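Cellobiose 2-epimerase (Ruminococcus albus, PDB 3VW5) catalyses the reversible epimerization of cellobiose to 4-O-beta-D-glucopyranosyl-D-mannose, a glucosyl-mannose disaccharide, without prior modification of the sugar. Local coordinates at residues A[301-306]-A[349-354]. The protein carries 2 engineered substitutions. Residues are numbered along the deposited sequence; the frame is centred on the assembly and turned at random.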
ATOM      1  N   ARG A 301     -14.963  -3.265   9.175  1.00 38.63           N
ATOM      2  CA  ARG A 301     -14.586  -3.259   7.764  1.00 36.97           C
ATOM      3  C   ARG A 301     -13.757  -2.019   7.459  1.00 35.36           C
ATOM      4  O   ARG A 301     -14.295  -0.917   7.367  1.00 34.50           O
ATOM      5  CB  ARG A 301     -15.814  -3.320   6.854  1.00 39.37           C
ATOM      6  CG  ARG A 301     -16.467  -4.701   6.756  1.00 38.27           C
ATOM      7  CD  ARG A 301     -17.428  -5.023   7.927  1.00 40.64           C
ATOM      8  NE  ARG A 301     -18.147  -6.265   7.646  1.00 41.01           N
ATOM      9  CZ  ARG A 301     -17.668  -7.483   7.894  1.00 39.86           C
ATOM     10  NH1 ARG A 301     -16.481  -7.628   8.476  1.00 37.10           N
ATOM     11  NH2 ARG A 301     -18.377  -8.559   7.566  1.00 40.27           N
ATOM     12  N   VAL A 302     -12.441  -2.216   7.350  1.00 35.37           N
ATOM     13  CA  VAL A 302     -11.496  -1.170   6.975  1.00 30.18           C
ATOM     14  C   VAL A 302     -11.431  -1.151   5.451  1.00 34.11           C
ATOM     15  O   VAL A 302     -11.340  -2.210   4.812  1.00 34.82           O
ATOM     16  CB  VAL A 302     -10.097  -1.433   7.573  1.00 32.86           C
ATOM     17  CG1 VAL A 302      -9.113  -0.343   7.166  1.00 31.00           C
ATOM     18  CG2 VAL A 302     -10.168  -1.505   9.078  1.00 32.05           C
ATOM     19  N   TRP A 303     -11.488   0.045   4.868  1.00 34.24           N
ATOM     20  CA  TRP A 303     -11.671   0.180   3.421  1.00 33.17           C
ATOM     21  C   TRP A 303     -10.545  -0.500   2.610  1.00 37.65           C
ATOM     22  O   TRP A 303     -10.833  -1.262   1.677  1.00 34.18           O
ATOM     23  CB  TRP A 303     -11.836   1.655   3.028  1.00 30.63           C
ATOM     24  CG  TRP A 303     -10.560   2.303   2.613  1.00 32.38           C
ATOM     25  CD1 TRP A 303     -10.148   2.555   1.337  1.00 37.21           C
ATOM     26  CD2 TRP A 303      -9.503   2.751   3.469  1.00 35.27           C
ATOM     27  NE1 TRP A 303      -8.913   3.154   1.348  1.00 37.02           N
ATOM     28  CE2 TRP A 303      -8.493   3.280   2.643  1.00 34.92           C
ATOM     29  CE3 TRP A 303      -9.322   2.770   4.855  1.00 35.96           C
ATOM     30  CZ2 TRP A 303      -7.315   3.814   3.155  1.00 36.46           C
ATOM     31  CZ3 TRP A 303      -8.159   3.306   5.363  1.00 34.91           C
ATOM     32  CH2 TRP A 303      -7.167   3.821   4.517  1.00 34.49           C
ATOM     33  N   TRP A 304      -9.282  -0.241   2.979  1.00 35.38           N
ATOM     34  CA  TRP A 304      -8.141  -0.820   2.262  1.00 31.23           C
ATOM     35  C   TRP A 304      -8.096  -2.327   2.381  1.00 33.37           C
ATOM     36  O   TRP A 304      -7.637  -3.014   1.468  1.00 36.63           O
ATOM     37  CB  TRP A 304      -6.798  -0.213   2.680  1.00 30.48           C
ATOM     38  CG  TRP A 304      -6.261  -0.618   4.033  1.00 30.90           C
ATOM     39  CD1 TRP A 304      -6.331   0.114   5.187  1.00 28.43           C
ATOM     40  CD2 TRP A 304      -5.513  -1.811   4.366  1.00 34.64           C
ATOM     41  NE1 TRP A 304      -5.717  -0.558   6.216  1.00 27.86           N
ATOM     42  CE2 TRP A 304      -5.199  -1.735   5.741  1.00 33.13           C
ATOM     43  CE3 TRP A 304      -5.092  -2.933   3.639  1.00 33.16           C
ATOM     44  CZ2 TRP A 304      -4.468  -2.738   6.406  1.00 32.25           C
ATOM     45  CZ3 TRP A 304      -4.379  -3.934   4.306  1.00 34.73           C
ATOM     46  CH2 TRP A 304      -4.073  -3.825   5.676  1.00 32.62           C
ATOM     47  N   VAL A 305      -8.583  -2.845   3.501  1.00 34.94           N
ATOM     48  CA  VAL A 305      -8.645  -4.286   3.679  1.00 33.08           C
ATOM     49  C   VAL A 305      -9.628  -4.912   2.675  1.00 34.56           C
ATOM     50  O   VAL A 305      -9.343  -5.951   2.098  1.00 32.52           O
ATOM     51  CB  VAL A 305      -8.987  -4.651   5.132  1.00 30.19           C
ATOM     52  CG1 VAL A 305      -9.176  -6.142   5.279  1.00 39.73           C
ATOM     53  CG2 VAL A 305      -7.875  -4.189   6.048  1.00 32.39           C
ATOM     54  N   GLN A 306     -10.777  -4.267   2.455  1.00 37.91           N
ATOM     55  CA  GLN A 306     -11.767  -4.767   1.499  1.00 30.97           C
ATOM     56  C   GLN A 306     -11.158  -4.774   0.113  1.00 35.18           C
ATOM     57  O   GLN A 306     -11.258  -5.762  -0.619  1.00 33.62           O
ATOM     58  CB  GLN A 306     -13.050  -3.913   1.496  1.00 31.18           C
ATOM     59  CG  GLN A 306     -13.791  -3.802   2.843  1.00 30.11           C
ATOM     60  CD  GLN A 306     -13.796  -5.105   3.629  1.00 34.53           C
ATOM     61  OE1 GLN A 306     -14.375  -6.113   3.203  1.00 29.76           O
ATOM     62  NE2 GLN A 306     -13.132  -5.094   4.784  1.00 35.52           N
ATOM     63  N   TRP A 349     -14.694   7.012  -0.411  1.00 36.03           N
ATOM     64  CA  TRP A 349     -14.933   5.792   0.353  1.00 38.01           C
ATOM     65  C   TRP A 349     -14.838   6.132   1.834  1.00 38.70           C
ATOM     66  O   TRP A 349     -13.956   6.881   2.240  1.00 40.70           O
ATOM     67  CB  TRP A 349     -13.905   4.693   0.027  1.00 35.40           C
ATOM     68  CG  TRP A 349     -14.021   4.069  -1.339  1.00 37.63           C
ATOM     69  CD1 TRP A 349     -14.550   4.646  -2.475  1.00 37.61           C
ATOM     70  CD2 TRP A 349     -13.607   2.745  -1.717  1.00 34.69           C
ATOM     71  NE1 TRP A 349     -14.488   3.760  -3.524  1.00 36.92           N
ATOM     72  CE2 TRP A 349     -13.914   2.588  -3.093  1.00 35.87           C
ATOM     73  CE3 TRP A 349     -12.999   1.685  -1.034  1.00 31.16           C
ATOM     74  CZ2 TRP A 349     -13.630   1.406  -3.798  1.00 30.34           C
ATOM     75  CZ3 TRP A 349     -12.725   0.508  -1.735  1.00 34.25           C
ATOM     76  CH2 TRP A 349     -13.043   0.381  -3.103  1.00 34.10           C
ATOM     77  N   TYR A 350     -15.744   5.591   2.640  1.00 33.82           N
ATOM     78  CA  TYR A 350     -15.578   5.670   4.078  1.00 35.96           C
ATOM     79  C   TYR A 350     -14.343   4.889   4.510  1.00 33.56           C
ATOM     80  O   TYR A 350     -14.066   3.802   3.994  1.00 32.67           O
ATOM     81  CB  TYR A 350     -16.793   5.094   4.795  1.00 34.95           C
ATOM     82  CG  TYR A 350     -18.038   5.918   4.682  1.00 32.08           C
ATOM     83  CD1 TYR A 350     -18.226   7.045   5.482  1.00 34.58           C
ATOM     84  CD2 TYR A 350     -19.045   5.558   3.800  1.00 32.98           C
ATOM     85  CE1 TYR A 350     -19.388   7.791   5.395  1.00 34.53           C
ATOM     86  CE2 TYR A 350     -20.203   6.297   3.699  1.00 34.68           C
ATOM     87  CZ  TYR A 350     -20.373   7.406   4.503  1.00 36.05           C
ATOM     88  OH  TYR A 350     -21.528   8.132   4.417  1.00 37.34           O
ATOM     89  N   SER A 351     -13.616   5.450   5.469  1.00 33.17           N
ATOM     90  CA  SER A 351     -12.467   4.792   6.088  1.00 35.92           C
ATOM     91  C   SER A 351     -12.808   3.454   6.779  1.00 39.99           C
ATOM     92  O   SER A 351     -12.203   2.416   6.480  1.00 38.27           O
ATOM     93  CB  SER A 351     -11.838   5.746   7.101  1.00 35.32           C
ATOM     94  OG  SER A 351     -10.573   5.290   7.514  1.00 45.68           O
ATOM     95  N   GLU A 352     -13.775   3.488   7.701  1.00 39.57           N
ATOM     96  CA  GLU A 352     -14.111   2.326   8.530  1.00 37.27           C
ATOM     97  C   GLU A 352     -15.622   2.157   8.755  1.00 40.63           C
ATOM     98  O   GLU A 352     -16.315   3.077   9.200  1.00 36.62           O
ATOM     99  CB  GLU A 352     -13.380   2.395   9.884  1.00 35.93           C
ATOM    100  CG  GLU A 352     -11.876   2.122   9.796  1.00 39.93           C
ATOM    101  CD  GLU A 352     -11.130   2.297  11.121  1.00 44.57           C
ATOM    102  OE1 GLU A 352     -11.761   2.621  12.152  1.00 49.19           O
ATOM    103  OE2 GLU A 352      -9.889   2.111  11.143  1.00 49.53           O
ATOM    104  N   VAL A 353     -16.132   0.969   8.456  1.00 35.75           N
ATOM    105  CA  VAL A 353     -17.531   0.682   8.731  1.00 38.74           C
ATOM    106  C   VAL A 353     -17.670  -0.571   9.585  1.00 41.75           C
ATOM    107  O   VAL A 353     -17.064  -1.597   9.269  1.00 40.68           O
ATOM    108  CB  VAL A 353     -18.350   0.497   7.447  1.00 39.32           C
ATOM    109  CG1 VAL A 353     -19.808   0.258   7.805  1.00 41.31           C
ATOM    110  CG2 VAL A 353     -18.219   1.711   6.563  1.00 36.85           C
ATOM    111  N   THR A 354     -18.473  -0.478  10.651  1.00 40.94           N
ATOM    112  CA  THR A 354     -18.724  -1.597  11.578  1.00 36.44           C
ATOM    113  C   THR A 354     -19.391  -2.791  10.905  1.00 39.64           C
ATOM    114  O   THR A 354     -19.969  -2.681   9.818  1.00 42.59           O
ATOM    115  CB  THR A 354     -19.637  -1.192  12.777  1.00 33.67           C
ATOM    116  OG1 THR A 354     -20.968  -0.943  12.314  1.00 35.52           O
ATOM    117  CG2 THR A 354     -19.108   0.024  13.528  1.00 25.66           C
TER
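Trp-303 meets Trp-349 with the edge of its indole ring, its CD1 lying 3.8 Å from CE3 of Trp-349, and the two side chains cross at about a right angle. Over one face of the Trp-303 ring sits CB of Trp-304, while Lys-370 makes a cation-pi contact with the ring. Near the ring plane, at the benzene part of the indole, the carbonyl O of Ser-351 comes 3.3 Å from CE3 of Trp-303. That oxygen also accepts the bond from Trp-303 N (3.0 Å), the donor tilted 22° from the carbonyl plane. With an alanine at this position, CE3 of Trp-349 would probably lose its aromatic neighbour and Lys-370 its pi partner. Here strand 296-302 runs directly into helix 303-318 of the (alpha/alpha)6 barrel, and the short strand 352-353 pairs antiparallel with strand 296-302. Arg-301 and Val-353 form the hydrogen-bonded pair: Arg-301 N donates to Val-353 O (2.7 Å), and Val-353 N returns a nearly straight bond to Arg-301 O (2.8 Å, 173° at the hydrogen). At the adjoining non-hydrogen-bonded pair, CG of Glu-352, anti to the carbonyl carbon (chi1 -72°), runs beside Val-302, 4.1 Å from its CG2; Glu-352 OE1 is bonded to His-360 ND1.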